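Local coordinates for protein phosphoribosylformylglycinamidine synthase 2 (Thermus thermophilus, PDB 3VIU) that belongs to the AIR synthase-related (PurM-like) family, carries two N-terminal and two C-terminal family domains in one chain, and binds adenosine-5'-diphosphate and magnesium, at residues 486-491 and 523-528; 165-170 and 533-538. One frame throughout, in Å; residues are numbered along the deposited sequence.

Contact 1: residues 486-491 and 523-528; sequences GLNLGS and NVSLYN. With ADP (adenosine-5'-diphosphate), chain B; PO4 (phosphate ion), chain C.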
loop_
_atom_site.group_PDB
_atom_site.type_symbol
_atom_site.label_atom_id
_atom_site.label_comp_id
_atom_site.label_asym_id
_atom_site.label_seq_id
_atom_site.Cartn_x
_atom_site.Cartn_y
_atom_site.Cartn_z
ATOM N N GLY A 486 -1.426 -0.144 5.123
ATOM C CA GLY A 486 -0.229 0.497 5.610
ATOM C C GLY A 486 -0.688 1.622 6.514
ATOM O O GLY A 486 -1.111 2.669 6.037
ATOM N N LEU A 487 -0.632 1.405 7.823
ATOM C CA LEU A 487 -1.047 2.437 8.763
ATOM C C LEU A 487 0.097 3.409 9.040
ATOM O O LEU A 487 1.238 2.994 9.245
ATOM C CB LEU A 487 -1.512 1.802 10.077
ATOM C CG LEU A 487 -2.600 0.722 9.981
ATOM C CD1 LEU A 487 -3.016 0.313 11.386
ATOM C CD2 LEU A 487 -3.807 1.233 9.191
ATOM N N ASN A 488 -0.219 4.700 9.035
ATOM C CA ASN A 488 0.748 5.764 9.311
ATOM C C ASN A 488 0.037 6.767 10.211
ATOM O O ASN A 488 -0.974 7.347 9.823
ATOM C CB ASN A 488 1.166 6.451 8.017
ATOM C CG ASN A 488 1.700 5.475 6.989
ATOM O OD1 ASN A 488 2.885 5.167 6.964
ATOM N ND2 ASN A 488 0.813 4.968 6.145
ATOM N N LEU A 489 0.558 6.956 11.416
ATOM C CA LEU A 489 -0.035 7.873 12.375
ATOM C C LEU A 489 1.012 8.569 13.232
ATOM O O LEU A 489 2.218 8.328 13.098
ATOM C CB LEU A 489 -1.009 7.129 13.289
ATOM C CG LEU A 489 -2.277 6.595 12.613
ATOM C CD1 LEU A 489 -2.156 5.087 12.467
ATOM C CD2 LEU A 489 -3.511 6.961 13.428
ATOM N N GLY A 490 0.535 9.448 14.107
ATOM C CA GLY A 490 1.425 10.163 14.991
ATOM C C GLY A 490 1.727 9.253 16.157
ATOM O O GLY A 490 1.457 8.049 16.111
ATOM N N SER A 491 2.287 9.830 17.209
ATOM C CA SER A 491 2.629 9.071 18.397
ATOM C C SER A 491 1.381 8.512 19.072
ATOM O O SER A 491 0.347 9.187 19.153
ATOM C CB SER A 491 3.374 9.966 19.380
ATOM O OG SER A 491 3.542 9.300 20.614
ATOM N N ASN A 523 1.258 -3.006 7.356
ATOM C CA ASN A 523 2.352 -2.355 8.045
ATOM C C ASN A 523 1.809 -1.305 8.992
ATOM O O ASN A 523 0.663 -0.879 8.881
ATOM C CB ASN A 523 3.276 -1.676 7.038
ATOM C CG ASN A 523 4.471 -1.025 7.703
ATOM O OD1 ASN A 523 5.280 -1.705 8.325
ATOM N ND2 ASN A 523 4.582 0.297 7.584
ATOM N N VAL A 524 2.646 -0.887 9.932
ATOM C CA VAL A 524 2.253 0.135 10.888
ATOM C C VAL A 524 3.432 1.034 11.164
ATOM O O VAL A 524 4.467 0.575 11.631
ATOM C CB VAL A 524 1.777 -0.470 12.233
ATOM C CG1 VAL A 524 1.505 0.641 13.247
ATOM C CG2 VAL A 524 0.529 -1.296 12.010
ATOM N N SER A 525 3.271 2.316 10.864
ATOM C CA SER A 525 4.317 3.301 11.110
ATOM C C SER A 525 3.758 4.332 12.080
ATOM O O SER A 525 2.793 5.026 11.766
ATOM C CB SER A 525 4.729 3.986 9.808
ATOM O OG SER A 525 5.658 5.014 10.072
ATOM N N LEU A 526 4.354 4.420 13.264
ATOM C CA LEU A 526 3.894 5.365 14.275
ATOM C C LEU A 526 4.907 6.477 14.509
ATOM O O LEU A 526 5.983 6.488 13.908
ATOM C CB LEU A 526 3.626 4.636 15.590
ATOM C CG LEU A 526 2.586 3.521 15.505
ATOM C CD1 LEU A 526 2.454 2.867 16.860
ATOM C CD2 LEU A 526 1.242 4.080 15.029
ATOM N N TYR A 527 4.549 7.412 15.383
ATOM C CA TYR A 527 5.428 8.528 15.719
ATOM C C TYR A 527 5.685 9.464 14.544
ATOM O O TYR A 527 6.736 10.102 14.469
ATOM C CB TYR A 527 6.765 8.003 16.266
ATOM C CG TYR A 527 6.615 7.243 17.557
ATOM C CD1 TYR A 527 6.442 7.915 18.771
ATOM C CD2 TYR A 527 6.598 5.850 17.565
ATOM C CE1 TYR A 527 6.253 7.217 19.966
ATOM C CE2 TYR A 527 6.410 5.141 18.747
ATOM C CZ TYR A 527 6.237 5.828 19.944
ATOM O OH TYR A 527 6.043 5.122 21.109
ATOM N N ASN A 528 4.733 9.540 13.624
ATOM C CA ASN A 528 4.873 10.438 12.486
ATOM C C ASN A 528 4.295 11.785 12.889
ATOM O O ASN A 528 3.173 12.126 12.531
ATOM C CB ASN A 528 4.138 9.882 11.264
ATOM C CG ASN A 528 4.837 8.677 10.674
ATOM O OD1 ASN A 528 5.909 8.804 10.094
ATOM N ND2 ASN A 528 4.242 7.496 10.834
HETATM P PB ADP B . 9.072 -6.668 7.498
HETATM O O1B ADP B . 9.858 -6.019 8.584
HETATM O O2B ADP B . 8.649 -5.557 6.412
HETATM O O3B ADP B . 10.027 -7.860 6.782
HETATM P PA ADP B . 7.215 -6.667 9.497
HETATM O O1A ADP B . 7.891 -7.317 10.654
HETATM O O2A ADP B . 7.569 -5.086 9.506
HETATM O O3A ADP B . 7.719 -7.371 8.101
HETATM O "O5'" ADP B . 5.589 -6.805 9.584
HETATM C "C5'" ADP B . 5.235 -7.651 10.695
HETATM C "C4'" ADP B . 4.132 -8.692 10.341
HETATM O "O4'" ADP B . 2.822 -8.250 10.821
HETATM C "C3'" ADP B . 3.954 -8.946 8.822
HETATM O "O3'" ADP B . 3.567 -10.310 8.606
HETATM C "C2'" ADP B . 2.863 -7.951 8.426
HETATM O "O2'" ADP B . 2.165 -8.353 7.244
HETATM C "C1'" ADP B . 1.973 -7.902 9.671
HETATM N N9 ADP B . 1.368 -6.575 9.851
HETATM C C8 ADP B . 1.992 -5.454 10.322
HETATM N N7 ADP B . 1.163 -4.451 10.358
HETATM C C5 ADP B . -0.045 -4.855 9.913
HETATM C C6 ADP B . -1.306 -4.231 9.728
HETATM N N6 ADP B . -1.481 -2.894 10.036
HETATM N N1 ADP B . -2.331 -4.969 9.246
HETATM C C2 ADP B . -2.182 -6.268 8.940
HETATM N N3 ADP B . -1.013 -6.890 9.101
HETATM C C4 ADP B . 0.066 -6.232 9.578
HETATM P P PO4 C . 8.983 4.294 9.143
HETATM O O1 PO4 C . 8.246 4.305 7.860
HETATM O O2 PO4 C . 9.671 5.593 9.329
HETATM O O3 PO4 C . 8.032 4.077 10.257
HETATM O O4 PO4 C . 9.986 3.198 9.129
HETATM O O HOH W 1 2.751 1.905 6.683
#

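Contact 2: residues 165-170 and 533-538; sequences EGYREN and KRIPPT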
loop_
_atom_site.group_PDB
_atom_site.type_symbol
_atom_site.label_atom_id
_atom_site.label_comp_id
_atom_site.label_asym_id
_atom_site.label_seq_id
_atom_site.Cartn_x
_atom_site.Cartn_y
_atom_site.Cartn_z
ATOM N N GLU A 165 -1.306 19.876 4.070
ATOM C CA GLU A 165 -0.734 20.651 5.164
ATOM C C GLU A 165 -0.216 19.787 6.310
ATOM O O GLU A 165 0.859 20.047 6.852
ATOM C CB GLU A 165 -1.807 21.640 5.663
ATOM C CG GLU A 165 -1.674 22.155 7.090
ATOM C CD GLU A 165 -2.247 21.209 8.137
ATOM O OE1 GLU A 165 -3.401 20.755 7.980
ATOM O OE2 GLU A 165 -1.541 20.933 9.135
ATOM N N GLY A 166 -0.974 18.755 6.665
ATOM C CA GLY A 166 -0.577 17.893 7.763
ATOM C C GLY A 166 0.662 17.036 7.545
ATOM O O GLY A 166 1.132 16.372 8.472
ATOM N N TYR A 167 1.205 17.051 6.335
ATOM C CA TYR A 167 2.371 16.239 6.029
ATOM C C TYR A 167 3.631 17.070 5.848
ATOM O O TYR A 167 4.687 16.531 5.514
ATOM C CB TYR A 167 2.122 15.421 4.754
ATOM C CG TYR A 167 0.972 14.432 4.838
ATOM C CD1 TYR A 167 1.033 13.316 5.675
ATOM C CD2 TYR A 167 -0.164 14.593 4.040
ATOM C CE1 TYR A 167 -0.011 12.379 5.709
ATOM C CE2 TYR A 167 -1.210 13.666 4.067
ATOM C CZ TYR A 167 -1.130 12.564 4.897
ATOM O OH TYR A 167 -2.163 11.653 4.893
ATOM N N ARG A 168 3.520 18.375 6.062
ATOM C CA ARG A 168 4.667 19.269 5.912
ATOM C C ARG A 168 5.901 18.745 6.665
ATOM O O ARG A 168 6.968 18.611 6.075
ATOM C CB ARG A 168 4.318 20.676 6.414
ATOM C CG ARG A 168 5.343 21.753 6.056
ATOM C CD ARG A 168 5.169 23.007 6.916
ATOM N NE ARG A 168 3.763 23.385 7.067
ATOM C CZ ARG A 168 2.999 23.828 6.074
ATOM N NH1 ARG A 168 1.732 24.142 6.291
ATOM N NH2 ARG A 168 3.513 23.963 4.864
ATOM N N GLU A 169 5.748 18.441 7.952
ATOM C CA GLU A 169 6.864 17.945 8.767
ATOM C C GLU A 169 7.191 16.474 8.614
ATOM O O GLU A 169 8.353 16.081 8.681
ATOM C CB GLU A 169 6.619 18.223 10.251
ATOM C CG GLU A 169 7.078 19.586 10.680
ATOM C CD GLU A 169 6.494 20.665 9.812
ATOM O OE1 GLU A 169 5.249 20.744 9.724
ATOM O OE2 GLU A 169 7.277 21.430 9.214
ATOM N N ASN A 170 6.173 15.650 8.425
ATOM C CA ASN A 170 6.411 14.223 8.283
ATOM C C ASN A 170 5.797 13.673 7.004
ATOM O O ASN A 170 4.624 13.307 6.979
ATOM C CB ASN A 170 5.842 13.477 9.492
ATOM C CG ASN A 170 6.375 14.015 10.816
ATOM O OD1 ASN A 170 6.042 15.125 11.233
ATOM N ND2 ASN A 170 7.212 13.226 11.479
ATOM N N LYS A 533 2.508 18.318 16.291
ATOM C CA LYS A 533 1.719 18.302 15.058
ATOM C C LYS A 533 1.659 16.872 14.515
ATOM O O LYS A 533 2.679 16.302 14.143
ATOM C CB LYS A 533 2.334 19.219 13.998
ATOM C CG LYS A 533 1.502 19.283 12.726
ATOM C CD LYS A 533 2.182 20.090 11.641
ATOM C CE LYS A 533 1.381 20.050 10.358
ATOM N NZ LYS A 533 2.054 20.793 9.271
ATOM N N ARG A 534 0.460 16.299 14.481
ATOM C CA ARG A 534 0.279 14.930 13.997
ATOM C C ARG A 534 -0.158 14.913 12.537
ATOM O O ARG A 534 -0.944 15.758 12.117
ATOM C CB ARG A 534 -0.776 14.195 14.838
ATOM C CG ARG A 534 -0.559 14.263 16.347
ATOM C CD ARG A 534 -1.487 13.314 17.094
ATOM N NE ARG A 534 -2.891 13.518 16.754
ATOM C CZ ARG A 534 -3.575 14.626 17.020
ATOM N NH1 ARG A 534 -4.850 14.723 16.668
ATOM N NH2 ARG A 534 -2.983 15.638 17.640
ATOM N N ILE A 535 0.358 13.960 11.762
ATOM C CA ILE A 535 -0.034 13.850 10.358
ATOM C C ILE A 535 -1.471 13.367 10.355
ATOM O O ILE A 535 -1.940 12.816 11.339
ATOM C CB ILE A 535 0.783 12.789 9.587
ATOM C CG1 ILE A 535 0.576 11.421 10.240
ATOM C CG2 ILE A 535 2.269 13.184 9.532
ATOM C CD1 ILE A 535 1.205 10.278 9.499
ATOM N N PRO A 536 -2.200 13.595 9.256
ATOM C CA PRO A 536 -3.586 13.125 9.219
ATOM C C PRO A 536 -3.511 11.610 9.345
ATOM O O PRO A 536 -2.609 11.001 8.789
ATOM C CB PRO A 536 -4.053 13.543 7.828
ATOM C CG PRO A 536 -3.290 14.807 7.597
ATOM C CD PRO A 536 -1.897 14.437 8.086
ATOM N N PRO A 537 -4.428 10.986 10.096
ATOM C CA PRO A 537 -4.366 9.525 10.214
ATOM C C PRO A 537 -4.367 8.971 8.791
ATOM O O PRO A 537 -5.189 9.367 7.973
ATOM C CB PRO A 537 -5.637 9.188 10.982
ATOM C CG PRO A 537 -5.800 10.384 11.869
ATOM C CD PRO A 537 -5.510 11.537 10.925
ATOM N N THR A 538 -3.444 8.069 8.490
ATOM C CA THR A 538 -3.363 7.555 7.136
ATOM C C THR A 538 -3.315 6.039 7.001
ATOM O O THR A 538 -2.294 5.403 7.270
ATOM C CB THR A 538 -2.138 8.154 6.414
ATOM O OG1 THR A 538 -2.245 9.578 6.401
ATOM C CG2 THR A 538 -2.071 7.668 4.981
#

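Contact 1: residues 486-491 and 523-528
Leu-489 O takes two hydrogen bonds from one residue, Asn-528, just past the ends of two paired strands. The backbone N of Asn-528 donates to Leu-489 O over 2.8 Å, in the carbonyl plane and on a lone pair. The side-chain ND2 of Asn-528 adds a second bond to Leu-489 O of 3.1 Å, somewhat tilted from that plane. CG of Asn-528 stands beside its own backbone N (chi1 -71°), which brings both donors to the same oxygen. The amide reaches further. ND2 of Asn-528 also gives a nearly straight bond (170°) to Ser-525 OG, 3.0 Å away and in the amide plane. Ser-525 OG in turn donates to O3 of a phosphate ion at 2.6 Å. Asn-528 thus stands in the second shell of this ion and probably helps to orient the Ser-525 hydroxyl. Ser-86, Asn-88 and His-89 also bind that ion, which probably came from the crystallisation liquor.

Strands 479-488 and 519-525 run parallel here and belong to a beta-alpha-beta unit. Helix 495-515 connects them and covers the face that carries Leu-487. Backbone bonds alternate across the pair: Leu-487 N to Asn-523 O, Ser-525 N to Leu-487 O, and Leu-489 N to Ser-525 O. Leu-487 and Val-524 lie side by side and point the same way, with CD1 of Leu-487 3.9 Å from CG2 of Val-524.

The end at Leu-487, Asn-523 and Val-524 borders the adenosine-5'-diphosphate pocket. N6 of the nucleotide makes a weak bond of 3.2 Å to Asn-523 O, the same oxygen that accepts from Leu-487 N. A water accepts from Asn-523 ND2 at 2.6 Å and donates to Leu-487 O. On the face that carries Asn-523 and Ser-525, Asn-488 OD1 is hydrogen-bonded to Asn-88 ND2.

Contact 2: residues 165-170 and 533-538
This is a contact between two N-terminal family domains of the same chain. The loop between strands 156-163 and 172-182 meets the segment that leads into strand 538-548. At one end, the extended side chain of Lys-533 reaches into the 165-170 turn. Lys-533 NZ donates to Glu-165 O at 2.8 Å, tilted from the carbonyl plane. Arg-168 N reaches that oxygen from the opposite face. NZ of Lys-533 also forms a salt bridge of 3.2 Å with Glu-169 OE1, met nearly along its C-O axis. A longer ion pair, 3.6 Å, joins Lys-533 NZ to Glu-165 OE2. Arg-168 brings a like charge near Lys-533; the carboxylates of Glu-165 and Glu-169 probably offset this, and the guanidinium of Arg-168 pairs with Glu-131.

Gly-166 has no side chain, and the Pro-536 ring lies against it. Pro-536 CD sits over one face of the Tyr-167 ring, 3.8 Å from the centroid and 17° off the normal, a CH-pi contact. Beyond the ring, Tyr-167 OH donates to Thr-538 OG1 at 2.6 Å. Thr-538 OG1 in turn donates to Pro-536 O, 2.8 Å away. CG2 of Ile-535 packs on CB of Asn-170 at 3.6 Å.

Two PurM-like N-terminal domains face each other here in one chain, consistent with the pseudo-dimer arrangement of this family, in which smaller relatives pair two separate subunits.

The centres of the two contacts lie about 11 Å apart. Along the chain the order is 165-170, 486-491, 523-528, 533-538, so the second half of contact 2 follows contact 1 closely. They meet at the sheet of contact 1, which contact 2 enters through Thr-538 at the start of strand 538-548. That strand runs antiparallel to strand 479-488, and a probable hydrogen bond from Asn-488 N to Thr-538 O, 2.8 Å, joins the contacts directly. Ile-535 also packs on Asn-488 and Asn-528. Contact 1 lies within the second N-terminal domain and contributes Leu-487, Asn-523 and Val-524 to the nucleotide pocket. Contact 2 ties that domain to the first. The pocket edge thus lies close to where the two N-terminal domains meet.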